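Agmatine N-acetyltransferase (Drosophila melanogaster, PDB 7CIW) probably transfers the acyl group of acyl-coenzyme A to the primary amine of agmatine and probably of arylalkylamines such as serotonin and dopamine, as a GCN5-related N-acetyltransferase. Local coordinates at residues 145-150 / 176-181; 170-175 / 208-213; 62-67 / 72-77; 114-119 / 123-128. The protein carries 1 engineered substitution. One frame throughout, in Å; residues are numbered along the deposited sequence.

Contact 1 of 4, residues 145-150 / 176-181; sequences RLMETV and QRLGYQ. With COA (coenzyme A), chain B.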
# COMPACT_ATOMS: atom_id res chain seq x y z
N ARG A 145 11.71 2.21 -7.98
CA ARG A 145 12.50 3.28 -7.39
C ARG A 145 11.87 3.80 -6.11
O ARG A 145 12.57 4.04 -5.12
CB ARG A 145 12.68 4.42 -8.40
CG ARG A 145 13.59 4.05 -9.56
CD ARG A 145 15.00 4.55 -9.33
NE ARG A 145 15.49 4.11 -8.04
CZ ARG A 145 16.40 3.15 -7.87
NH1 ARG A 145 16.92 2.55 -8.93
NH2 ARG A 145 16.77 2.80 -6.65
N LEU A 146 10.54 3.97 -6.09
CA LEU A 146 9.87 4.41 -4.87
C LEU A 146 9.97 3.36 -3.76
O LEU A 146 10.19 3.71 -2.60
CB LEU A 146 8.41 4.77 -5.16
CG LEU A 146 8.26 6.05 -5.99
CD1 LEU A 146 6.82 6.26 -6.37
CD2 LEU A 146 8.78 7.23 -5.21
N MET A 147 9.80 2.07 -4.10
CA MET A 147 9.97 1.03 -3.08
C MET A 147 11.39 1.01 -2.52
O MET A 147 11.58 0.81 -1.32
CB MET A 147 9.61 -0.35 -3.67
CG MET A 147 8.13 -0.49 -4.03
SD MET A 147 7.03 -0.44 -2.62
CE MET A 147 7.42 -1.98 -1.78
N GLU A 148 12.40 1.24 -3.37
CA GLU A 148 13.76 1.32 -2.85
C GLU A 148 13.92 2.52 -1.93
O GLU A 148 14.63 2.45 -0.92
CB GLU A 148 14.75 1.38 -4.01
CG GLU A 148 14.80 0.08 -4.82
CD GLU A 148 15.72 -0.96 -4.19
OE1 GLU A 148 16.20 -0.74 -3.06
OE2 GLU A 148 15.97 -2.00 -4.84
N THR A 149 13.27 3.64 -2.26
CA THR A 149 13.33 4.81 -1.39
C THR A 149 12.73 4.50 -0.02
O THR A 149 13.27 4.91 1.01
CB THR A 149 12.60 5.98 -2.05
OG1 THR A 149 13.19 6.23 -3.33
CG2 THR A 149 12.70 7.24 -1.19
N VAL A 150 11.61 3.77 -0.01
CA VAL A 150 11.00 3.37 1.25
C VAL A 150 11.93 2.46 2.04
O VAL A 150 12.07 2.61 3.26
CB VAL A 150 9.64 2.69 0.99
CG1 VAL A 150 9.11 2.04 2.28
CG2 VAL A 150 8.67 3.72 0.44
N GLN A 176 8.92 -8.98 -6.55
CA GLN A 176 9.74 -10.15 -6.86
C GLN A 176 11.06 -9.73 -7.49
O GLN A 176 12.13 -10.25 -7.14
CB GLN A 176 8.99 -11.07 -7.80
CG GLN A 176 7.91 -11.89 -7.16
CD GLN A 176 7.28 -12.82 -8.16
OE1 GLN A 176 7.04 -12.45 -9.32
NE2 GLN A 176 7.03 -14.06 -7.74
N ARG A 177 10.99 -8.83 -8.47
CA ARG A 177 12.19 -8.32 -9.11
C ARG A 177 13.10 -7.62 -8.12
O ARG A 177 14.33 -7.65 -8.27
CB ARG A 177 11.78 -7.39 -10.27
CG ARG A 177 12.73 -6.28 -10.63
CD ARG A 177 12.33 -5.71 -11.98
NE ARG A 177 11.65 -4.41 -11.88
CZ ARG A 177 10.41 -4.17 -12.30
NH1 ARG A 177 9.68 -5.13 -12.84
NH2 ARG A 177 9.90 -2.95 -12.18
N LEU A 178 12.53 -6.99 -7.09
CA LEU A 178 13.32 -6.36 -6.04
C LEU A 178 13.88 -7.35 -5.03
O LEU A 178 14.67 -6.94 -4.17
CB LEU A 178 12.45 -5.32 -5.32
CG LEU A 178 12.08 -4.13 -6.19
CD1 LEU A 178 11.16 -3.16 -5.43
CD2 LEU A 178 13.33 -3.40 -6.69
N GLY A 179 13.52 -8.62 -5.11
CA GLY A 179 14.02 -9.61 -4.17
C GLY A 179 13.21 -9.79 -2.91
O GLY A 179 13.71 -10.36 -1.94
N TYR A 180 11.96 -9.32 -2.89
CA TYR A 180 11.10 -9.61 -1.76
C TYR A 180 10.69 -11.08 -1.79
O TYR A 180 10.75 -11.74 -2.83
CB TYR A 180 9.83 -8.75 -1.81
CG TYR A 180 9.95 -7.30 -1.41
CD1 TYR A 180 10.85 -6.45 -2.04
CD2 TYR A 180 9.10 -6.76 -0.44
CE1 TYR A 180 10.93 -5.10 -1.68
CE2 TYR A 180 9.17 -5.42 -0.09
CZ TYR A 180 10.08 -4.61 -0.71
OH TYR A 180 10.15 -3.28 -0.35
N GLN A 181 10.27 -11.59 -0.63
CA GLN A 181 9.82 -12.97 -0.52
C GLN A 181 8.33 -13.03 -0.19
O GLN A 181 7.85 -12.28 0.67
CB GLN A 181 10.60 -13.73 0.55
CG GLN A 181 12.07 -13.94 0.22
CD GLN A 181 12.97 -13.05 1.05
OE1 GLN A 181 12.98 -13.15 2.28
NE2 GLN A 181 13.73 -12.18 0.39
N1A COA B . -1.42 -2.76 -16.27
C2A COA B . -0.84 -3.38 -17.33
N3A COA B . 0.52 -3.54 -17.39
C4A COA B . 1.30 -3.07 -16.40
C5A COA B . 0.72 -2.45 -15.35
C6A COA B . -0.65 -2.30 -15.30
N6A COA B . -1.71 -1.71 -14.39
N7A COA B . 1.68 -2.06 -14.48
C8A COA B . 2.87 -2.44 -14.97
N9A COA B . 2.63 -3.06 -16.14
C1B COA B . 3.41 -3.60 -17.09
C2B COA B . 4.33 -2.47 -17.61
O2B COA B . 3.66 -1.63 -18.64
C3B COA B . 5.45 -3.08 -18.02
O3B COA B . 5.33 -3.80 -19.28
P3B COA B . 5.70 -3.15 -20.76
O7A COA B . 6.80 -2.12 -20.63
O8A COA B . 6.05 -4.27 -21.74
O9A COA B . 4.41 -2.47 -21.22
C4B COA B . 5.66 -4.28 -16.94
O4B COA B . 4.46 -4.58 -16.46
C5B COA B . 6.63 -3.90 -15.85
O5B COA B . 6.33 -2.57 -15.45
P1A COA B . 6.83 -1.99 -13.96
O1A COA B . 7.27 -3.09 -12.99
O2A COA B . 7.89 -0.92 -14.17
O3A COA B . 5.47 -1.32 -13.33
P2A COA B . 5.30 0.17 -12.67
O4A COA B . 5.44 1.22 -13.73
O5A COA B . 6.28 0.34 -11.53
O6A COA B . 3.74 0.09 -12.16
CBP COA B . 2.20 -0.34 -10.48
CCP COA B . 3.39 -0.88 -11.23
CDP COA B . 2.72 0.83 -9.58
CEP COA B . 1.59 -1.44 -9.60
CAP COA B . 1.16 0.11 -11.50
OAP COA B . 0.66 -1.02 -12.16
C9P COA B . -0.04 0.86 -10.88
O9P COA B . 0.03 2.00 -10.53
N8P COA B . -1.29 0.15 -10.77
C7P COA B . -2.51 0.81 -10.25
C6P COA B . -2.56 0.95 -8.67
C5P COA B . -2.22 -0.40 -8.10
O5P COA B . -2.82 -1.40 -8.41
N4P COA B . -1.09 -0.42 -7.12
C3P COA B . -0.57 -1.62 -6.50
C2P COA B . -1.55 -2.28 -5.53
S1P COA B . -0.50 -3.56 -4.78
O HOH W 1 12.27 -1.91 -1.60
O HOH W 2 15.60 -4.43 -3.34

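Contact 2 of 4, residues 170-175 / 208-213; sequences YAARLV and SVQTFV. Engineered in segment 170-175: A171 (natural residue Ser). With COA (coenzyme A), chain B.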
# COMPACT_ATOMS: atom_id res chain seq x y z
N TYR A 170 0.75 -6.97 -10.81
CA TYR A 170 1.86 -6.15 -11.29
C TYR A 170 2.76 -5.71 -10.14
O TYR A 170 3.99 -5.62 -10.29
CB TYR A 170 1.34 -4.95 -12.06
CG TYR A 170 0.38 -5.36 -13.15
CD1 TYR A 170 0.80 -6.20 -14.17
CD2 TYR A 170 -0.94 -4.93 -13.15
CE1 TYR A 170 -0.06 -6.60 -15.16
CE2 TYR A 170 -1.81 -5.33 -14.14
CZ TYR A 170 -1.36 -6.17 -15.14
OH TYR A 170 -2.21 -6.58 -16.14
N ALA A 171 2.16 -5.42 -8.99
CA ALA A 171 2.98 -5.08 -7.84
C ALA A 171 3.72 -6.31 -7.32
O ALA A 171 4.88 -6.22 -6.93
CB ALA A 171 2.13 -4.45 -6.74
N ALA A 172 3.05 -7.46 -7.31
CA ALA A 172 3.74 -8.69 -6.93
C ALA A 172 4.96 -8.93 -7.80
O ALA A 172 6.06 -9.21 -7.30
CB ALA A 172 2.78 -9.88 -6.99
N ARG A 173 4.80 -8.79 -9.12
CA ARG A 173 5.93 -9.00 -10.03
C ARG A 173 7.04 -7.98 -9.79
O ARG A 173 8.23 -8.31 -9.89
CB ARG A 173 5.45 -8.95 -11.48
CG ARG A 173 4.62 -10.16 -11.88
CD ARG A 173 3.81 -9.86 -13.11
NE ARG A 173 2.78 -10.87 -13.32
CZ ARG A 173 1.86 -10.80 -14.27
NH1 ARG A 173 1.84 -9.78 -15.12
NH2 ARG A 173 0.95 -11.77 -14.38
N LEU A 174 6.67 -6.74 -9.49
CA LEU A 174 7.67 -5.71 -9.20
C LEU A 174 8.51 -6.09 -7.98
O LEU A 174 9.74 -6.01 -8.01
CB LEU A 174 6.97 -4.36 -8.99
CG LEU A 174 7.84 -3.32 -8.27
CD1 LEU A 174 9.01 -2.97 -9.17
CD2 LEU A 174 7.05 -2.09 -7.90
N VAL A 175 7.86 -6.50 -6.88
CA VAL A 175 8.63 -6.72 -5.67
C VAL A 175 9.40 -8.02 -5.75
O VAL A 175 10.44 -8.16 -5.12
CB VAL A 175 7.75 -6.65 -4.41
CG1 VAL A 175 7.14 -5.27 -4.28
CG2 VAL A 175 6.65 -7.69 -4.45
N SER A 208 -5.68 -12.69 -6.25
CA SER A 208 -5.33 -12.89 -4.85
C SER A 208 -4.58 -11.67 -4.34
O SER A 208 -4.05 -10.87 -5.13
CB SER A 208 -4.44 -14.12 -4.67
OG SER A 208 -3.23 -13.92 -5.39
N VAL A 209 -4.54 -11.52 -3.02
CA VAL A 209 -3.63 -10.58 -2.38
C VAL A 209 -2.42 -11.39 -1.91
O VAL A 209 -2.56 -12.37 -1.17
CB VAL A 209 -4.30 -9.79 -1.24
CG1 VAL A 209 -5.07 -10.70 -0.29
CG2 VAL A 209 -3.26 -8.92 -0.48
N GLN A 210 -1.24 -10.99 -2.36
CA GLN A 210 0.00 -11.68 -2.06
C GLN A 210 0.87 -10.76 -1.22
O GLN A 210 1.27 -9.69 -1.69
CB GLN A 210 0.73 -12.07 -3.34
CG GLN A 210 -0.05 -13.00 -4.23
CD GLN A 210 0.69 -13.27 -5.50
OE1 GLN A 210 1.51 -14.18 -5.56
NE2 GLN A 210 0.42 -12.47 -6.53
N THR A 211 1.16 -11.17 0.01
CA THR A 211 1.95 -10.35 0.91
C THR A 211 3.42 -10.72 0.81
O THR A 211 3.77 -11.90 0.92
CB THR A 211 1.46 -10.50 2.35
OG1 THR A 211 0.10 -10.07 2.40
CG2 THR A 211 2.29 -9.63 3.30
N PHE A 212 4.27 -9.72 0.59
CA PHE A 212 5.71 -9.89 0.46
C PHE A 212 6.43 -9.10 1.54
O PHE A 212 5.93 -8.06 2.01
CB PHE A 212 6.20 -9.41 -0.90
CG PHE A 212 5.78 -10.27 -2.06
CD1 PHE A 212 4.52 -10.14 -2.64
CD2 PHE A 212 6.68 -11.16 -2.62
CE1 PHE A 212 4.17 -10.92 -3.73
CE2 PHE A 212 6.34 -11.94 -3.70
CZ PHE A 212 5.07 -11.82 -4.26
N VAL A 213 7.61 -9.58 1.93
CA VAL A 213 8.47 -8.86 2.86
C VAL A 213 9.88 -8.77 2.29
O VAL A 213 10.31 -9.58 1.47
CB VAL A 213 8.52 -9.50 4.26
CG1 VAL A 213 7.13 -9.62 4.84
CG2 VAL A 213 9.18 -10.87 4.19
N1A COA B . -1.42 -2.76 -16.27
C2A COA B . -0.84 -3.38 -17.33
N3A COA B . 0.52 -3.54 -17.39
C4A COA B . 1.30 -3.07 -16.40
C5A COA B . 0.72 -2.45 -15.35
C6A COA B . -0.65 -2.30 -15.30
N6A COA B . -1.71 -1.71 -14.39
N7A COA B . 1.68 -2.06 -14.48
C8A COA B . 2.87 -2.44 -14.97
N9A COA B . 2.63 -3.06 -16.14
C1B COA B . 3.41 -3.60 -17.09
C2B COA B . 4.33 -2.47 -17.61
O2B COA B . 3.66 -1.63 -18.64
C3B COA B . 5.45 -3.08 -18.02
O3B COA B . 5.33 -3.80 -19.28
P3B COA B . 5.70 -3.15 -20.76
O7A COA B . 6.80 -2.12 -20.63
O8A COA B . 6.05 -4.27 -21.74
O9A COA B . 4.41 -2.47 -21.22
C4B COA B . 5.66 -4.28 -16.94
O4B COA B . 4.46 -4.58 -16.46
C5B COA B . 6.63 -3.90 -15.85
O5B COA B . 6.33 -2.57 -15.45
P1A COA B . 6.83 -1.99 -13.96
O1A COA B . 7.27 -3.09 -12.99
O2A COA B . 7.89 -0.92 -14.17
O3A COA B . 5.47 -1.32 -13.33
P2A COA B . 5.30 0.17 -12.67
O4A COA B . 5.44 1.22 -13.73
O5A COA B . 6.28 0.34 -11.53
O6A COA B . 3.74 0.09 -12.16
CBP COA B . 2.20 -0.34 -10.48
CCP COA B . 3.39 -0.88 -11.23
CDP COA B . 2.72 0.83 -9.58
CEP COA B . 1.59 -1.44 -9.60
CAP COA B . 1.16 0.11 -11.50
OAP COA B . 0.66 -1.02 -12.16
C9P COA B . -0.04 0.86 -10.88
O9P COA B . 0.03 2.00 -10.53
N8P COA B . -1.29 0.15 -10.77
C7P COA B . -2.51 0.81 -10.25
C6P COA B . -2.56 0.95 -8.67
C5P COA B . -2.22 -0.40 -8.10
O5P COA B . -2.82 -1.40 -8.41
N4P COA B . -1.09 -0.42 -7.12
C3P COA B . -0.57 -1.62 -6.50
C2P COA B . -1.55 -2.28 -5.53
S1P COA B . -0.50 -3.56 -4.78

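Contact 3 of 4, residues 62-67 / 72-77; sequences CFVALH and VAAVVA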
# COMPACT_ATOMS: atom_id res chain seq x y z
N CYS A 62 6.35 8.80 3.15
CA CYS A 62 5.55 8.91 1.94
C CYS A 62 6.35 9.71 0.92
O CYS A 62 6.90 10.76 1.25
CB CYS A 62 4.23 9.61 2.25
SG CYS A 62 3.17 8.64 3.32
N PHE A 63 6.44 9.19 -0.31
CA PHE A 63 7.29 9.79 -1.33
C PHE A 63 6.55 9.90 -2.65
O PHE A 63 5.67 9.10 -2.96
CB PHE A 63 8.59 8.98 -1.53
CG PHE A 63 9.40 8.85 -0.27
CD1 PHE A 63 10.36 9.80 0.04
CD2 PHE A 63 9.19 7.80 0.59
CE1 PHE A 63 11.10 9.70 1.21
CE2 PHE A 63 9.94 7.69 1.76
CZ PHE A 63 10.89 8.64 2.06
N VAL A 64 6.92 10.92 -3.44
CA VAL A 64 6.36 11.10 -4.77
C VAL A 64 7.48 11.29 -5.78
O VAL A 64 8.57 11.79 -5.46
CB VAL A 64 5.39 12.29 -4.83
CG1 VAL A 64 4.13 11.98 -4.03
CG2 VAL A 64 6.05 13.58 -4.34
N ALA A 65 7.20 10.89 -7.02
CA ALA A 65 8.04 11.24 -8.16
C ALA A 65 7.41 12.42 -8.89
O ALA A 65 6.20 12.40 -9.18
CB ALA A 65 8.20 10.04 -9.10
N LEU A 66 8.21 13.44 -9.15
CA LEU A 66 7.78 14.70 -9.73
C LEU A 66 8.37 14.87 -11.12
O LEU A 66 9.54 14.56 -11.34
CB LEU A 66 8.23 15.90 -8.88
CG LEU A 66 7.66 16.13 -7.50
CD1 LEU A 66 8.32 17.37 -6.88
CD2 LEU A 66 6.17 16.31 -7.60
N HIS A 67 7.56 15.39 -12.03
CA HIS A 67 7.99 15.75 -13.38
C HIS A 67 7.29 17.06 -13.71
O HIS A 67 6.07 17.09 -13.83
CB HIS A 67 7.65 14.65 -14.38
CG HIS A 67 7.83 15.06 -15.81
ND1 HIS A 67 9.08 15.18 -16.39
CD2 HIS A 67 6.93 15.39 -16.76
CE1 HIS A 67 8.93 15.56 -17.65
NE2 HIS A 67 7.64 15.70 -17.90
N VAL A 72 3.80 12.04 -10.66
CA VAL A 72 3.58 10.96 -11.62
C VAL A 72 3.67 9.59 -10.97
O VAL A 72 3.39 8.58 -11.63
CB VAL A 72 4.57 11.05 -12.81
CG1 VAL A 72 4.25 12.30 -13.63
CG2 VAL A 72 6.01 11.10 -12.33
N ALA A 73 4.04 9.51 -9.69
CA ALA A 73 4.06 8.25 -8.97
C ALA A 73 4.10 8.57 -7.48
O ALA A 73 4.55 9.64 -7.08
CB ALA A 73 5.26 7.38 -9.37
N ALA A 74 3.62 7.64 -6.66
CA ALA A 74 3.59 7.89 -5.23
C ALA A 74 3.63 6.58 -4.46
O ALA A 74 3.13 5.55 -4.93
CB ALA A 74 2.32 8.66 -4.82
N VAL A 75 4.22 6.63 -3.27
CA VAL A 75 4.20 5.51 -2.33
C VAL A 75 3.84 6.04 -0.95
O VAL A 75 4.29 7.11 -0.54
CB VAL A 75 5.54 4.75 -2.35
CG1 VAL A 75 6.71 5.64 -1.88
CG2 VAL A 75 5.45 3.42 -1.56
N VAL A 76 2.98 5.31 -0.25
CA VAL A 76 2.55 5.67 1.09
C VAL A 76 2.93 4.50 1.99
O VAL A 76 2.54 3.36 1.71
CB VAL A 76 1.04 5.95 1.16
CG1 VAL A 76 0.59 6.12 2.61
CG2 VAL A 76 0.69 7.18 0.33
N ALA A 77 3.70 4.78 3.04
CA ALA A 77 4.14 3.72 3.95
C ALA A 77 4.04 4.24 5.37
O ALA A 77 4.04 5.44 5.62
CB ALA A 77 5.57 3.27 3.63

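Contact 4 of 4, residues 114-119 / 123-128; sequences TDVCRR and PSCLHV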
# COMPACT_ATOMS: atom_id res chain seq x y z
N THR A 114 -0.48 -12.73 8.47
CA THR A 114 0.96 -12.54 8.27
C THR A 114 1.69 -12.29 9.59
O THR A 114 2.74 -12.89 9.83
CB THR A 114 1.21 -11.39 7.29
OG1 THR A 114 0.53 -10.20 7.73
CG2 THR A 114 0.72 -11.76 5.91
N ASP A 115 1.15 -11.39 10.42
CA ASP A 115 1.63 -11.18 11.79
C ASP A 115 3.16 -11.11 11.84
O ASP A 115 3.82 -11.85 12.56
CB ASP A 115 1.09 -12.28 12.71
CG ASP A 115 1.12 -11.90 14.19
OD1 ASP A 115 1.55 -10.78 14.54
OD2 ASP A 115 0.73 -12.74 15.03
N VAL A 116 3.72 -10.19 11.04
CA VAL A 116 5.13 -10.34 10.66
C VAL A 116 6.06 -10.08 11.83
O VAL A 116 7.21 -10.56 11.82
CB VAL A 116 5.49 -9.43 9.48
CG1 VAL A 116 4.77 -9.86 8.22
CG2 VAL A 116 5.26 -7.93 9.84
N CYS A 117 5.65 -9.29 12.81
CA CYS A 117 6.53 -9.03 13.95
C CYS A 117 6.77 -10.29 14.76
O CYS A 117 7.91 -10.58 15.17
CB CYS A 117 5.92 -7.91 14.80
SG CYS A 117 6.10 -6.29 13.95
N ARG A 118 5.71 -11.08 14.95
CA ARG A 118 5.85 -12.37 15.62
C ARG A 118 6.51 -13.39 14.71
O ARG A 118 7.34 -14.20 15.15
CB ARG A 118 4.49 -12.87 16.06
CG ARG A 118 3.80 -11.95 17.05
CD ARG A 118 2.63 -12.63 17.74
NE ARG A 118 2.19 -11.85 18.88
CZ ARG A 118 1.56 -10.68 18.78
NH1 ARG A 118 1.29 -10.16 17.58
NH2 ARG A 118 1.20 -10.02 19.88
N ARG A 119 6.14 -13.38 13.42
CA ARG A 119 6.65 -14.38 12.49
C ARG A 119 8.17 -14.33 12.40
O ARG A 119 8.83 -15.38 12.39
CB ARG A 119 6.02 -14.17 11.11
CG ARG A 119 6.56 -15.09 10.01
CD ARG A 119 5.96 -14.72 8.65
NE ARG A 119 4.51 -14.91 8.62
CZ ARG A 119 3.90 -15.91 8.00
NH1 ARG A 119 4.62 -16.82 7.34
NH2 ARG A 119 2.58 -16.02 8.03
N PRO A 123 10.88 -6.14 16.09
CA PRO A 123 10.03 -5.28 16.92
C PRO A 123 9.03 -4.45 16.14
O PRO A 123 8.03 -4.00 16.72
CB PRO A 123 11.04 -4.36 17.63
CG PRO A 123 12.24 -4.38 16.78
CD PRO A 123 12.29 -5.72 16.11
N SER A 124 9.24 -4.28 14.84
CA SER A 124 8.44 -3.36 14.05
C SER A 124 8.65 -3.68 12.58
O SER A 124 9.59 -4.39 12.20
CB SER A 124 8.82 -1.91 14.33
OG SER A 124 10.15 -1.66 13.90
N CYS A 125 7.80 -3.11 11.75
CA CYS A 125 7.91 -3.28 10.31
C CYS A 125 7.46 -1.98 9.65
O CYS A 125 6.58 -1.29 10.16
CB CYS A 125 7.08 -4.48 9.84
SG CYS A 125 7.18 -4.90 8.07
N LEU A 126 8.09 -1.64 8.53
CA LEU A 126 7.60 -0.53 7.71
C LEU A 126 6.69 -1.12 6.63
O LEU A 126 7.15 -1.86 5.77
CB LEU A 126 8.75 0.25 7.09
CG LEU A 126 8.40 1.53 6.34
CD1 LEU A 126 7.55 2.45 7.18
CD2 LEU A 126 9.69 2.24 5.94
N HIS A 127 5.41 -0.78 6.69
CA HIS A 127 4.43 -1.36 5.78
C HIS A 127 4.08 -0.38 4.67
O HIS A 127 3.75 0.78 4.93
CB HIS A 127 3.17 -1.74 6.55
CG HIS A 127 2.17 -2.50 5.74
ND1 HIS A 127 2.29 -3.85 5.50
CD2 HIS A 127 1.06 -2.09 5.08
CE1 HIS A 127 1.29 -4.25 4.74
NE2 HIS A 127 0.53 -3.21 4.47
N VAL A 128 4.10 -0.86 3.42
CA VAL A 128 3.74 -0.03 2.27
C VAL A 128 2.23 -0.14 2.06
O VAL A 128 1.72 -1.21 1.70
CB VAL A 128 4.51 -0.44 1.02
CG1 VAL A 128 4.02 0.34 -0.20
CG2 VAL A 128 6.00 -0.23 1.25

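Contact 1 of 4, residues 145-150 / 176-181
The Y180 ring meets M147 where CE comes in obliquely at the phenol end, 3.3 Å from Y180 OH. At the edge of the same ring, in its plane, sits a water that bridges Y180 OH to the backbone O of M147, its bond to that carbonyl being weak. The guanidinium of R177 is the other flat group: NH1 and NH2 both turn their edge to O1A of coenzyme A, a pyrophosphate oxygen, with NH2 at 2.8 Å and the straighter bond (159°). N141 takes a second bond from NH2, which helps to fix the group's rotation. Direct contact across the segments is made without a hydrogen bond. L178 CD1 makes an apolar contact 3.7 Å from M147 CB, while L178 CD2 lies 3.5 Å from E148 OE2; E148 and L178 run alongside each other with their ends pointing opposite ways. The M147 chain is bent at chi2 (-66°) and again at chi3 (-69°), and this brings CE round to Y180. A second water joins E148 OE2 to the backbone O of L178, donating to both. G179, with positive phi, closes helix 169-177 in a Schellman motif, after which the chain turns to Y180. Helix 142-156 thus stands beside the end of helix 169-177; M147 also rests on V128 and L131 of strand 125-133, L146 packs on strand 70-80, and Y180 reaches F212 and L214 of strand 208-215.

Contact 2 of 4, residues 170-175 / 208-213
Helix 170-175 and strand 208-213 run nearly the same way, their segment axes 22° apart and 9.3 Å at closest approach, so the helix lies along the strand as a layer over the sheet of the GNAT fold. A172 and Q210 have the nearest CA atoms, and V175 and F212 form the next pair down. No hydrogen bond crosses the contact; it is held by F212, buried against the helix. V175 CG2 lies over one face of the F212 ring in a CH-pi contact, 3.8 Å from the ring centroid and 19° off the normal. With CG1 anti to the carbonyl carbon (chi1 -63°), CG2 is left between the backbone N and the carbonyl carbon, from where it projects onto the ring. A172 CB approaches the same ring obliquely at CE1, and its other neighbour is Q210 NE2 at 3.5 Å. On another side of the helix Y170 lays its ring face against the adenine of coenzyme A, C6A standing 3.3 Å above the ring plane and offset toward the rim, while H206 meets the ring at a steep angle. Replacing Y170 by an alanine would probably leave the adenine without this flat support and free to shift in its site. The engineered A171, serine in the natural protein, faces the other end of the cofactor, its CB lying 3.4 Å from S1P, the thiol sulfur of coenzyme A.

Contact 3 of 4, residues 62-67 / 72-77
C62 lays its sulfur against V76 across the antiparallel pair of strands 62-67 and 72-77: SG lies 3.7 Å from V76 CG1, close to V76 CA as well. It arrives there because SG stands beside the backbone N of C62 and anti to the carbonyl carbon (chi1 -67°). V64 and A74 occupy this same face of the sheet, meeting through V64 CG1 and A74 CB, 3.9 Å apart, with L22 of helix 19-30 covering both. F63 and V75 point to the other face and lie side by side. There V75 CG1, set between its own backbone N and carbonyl carbon (chi1 63°), sits 3.8 Å from F63 CB and near the plane of the ring, at its edge. A65 and A73 bring CB atoms within 4.0 Å of one another, and V72 CG2 closes over A65 O. The backbone bonds pair F63 with V75 in both directions, V75 N to F63 O at 2.9 Å being nearly linear (165°). Further along, A65 N bonds to A73 O and V72 N to A65 O, the latter at 2.8 Å. The amide N of A73 is buried without a partner in the model. Helix 142-156 packs on the F63 and V75 face through L146, T149 and V150. These strands form a beta hairpin within the central mixed sheet of the GNAT fold, strand 70-80 lying next to strand 125-133, whose L131 and V133 bind coenzyme A.

Contact 4 of 4, residues 114-119 / 123-128
The short helix 116-119 and the strand that carries C125 belong to a helix-loop-strand connection of the GNAT fold, leading from helix 99-114 into strand 125-133 of the central sheet. V116 and C117 face the strand from the helix. V116 CG2 packs against C125, 3.9 Å from CB and scarcely farther from SG; the cysteine sulfur stands anti to its backbone N (chi1 -177°), which lays it along the valine methyl. C117 meets backbone instead: its SG lies 3.8 Å from S124 CA, with P123 O and C125 N a little farther off. No hydrogen bond joins the two segments, so the contact rests on these two side chains. V116 also leans on L161, K80 and I183, and C125 on L161 and S163, which places the pair beside three strands of the sheet. S124 OG turns elsewhere, bonding to H159 ND1. D115, with positive phi, separates helix 99-114 from helix 116-119, and two arginines fasten the bend. R118 NH1 makes a salt bridge to D115 OD1 at 3.1 Å on the syn lone pair. R119 NE donates to T114 O, 2.9 Å away and nearly straight (173°), on a lone pair in the carbonyl plane.

In the fold
Along the chain contact 3 comes first, then contact 4, while contacts 1 and 2 follow interleaved, their segments alternating. Contacts 1 and 2 share helix 169-177, have centres 10 Å apart, and both touch coenzyme A, at its pyrophosphate and at its adenine and thiol. Contacts 3 and 4 are 23 Å apart between centres yet lie on neighbouring strands, 70-80 and 125-133, of one mixed sheet, and V75 packs on V128 between them. Helix 142-156 of contact 1 rests on both these strands. Contact 2 adds strand 208-215 farther across the sheet, where T211 touches T114 of contact 4. Together they link sheet and helices around the cofactor site.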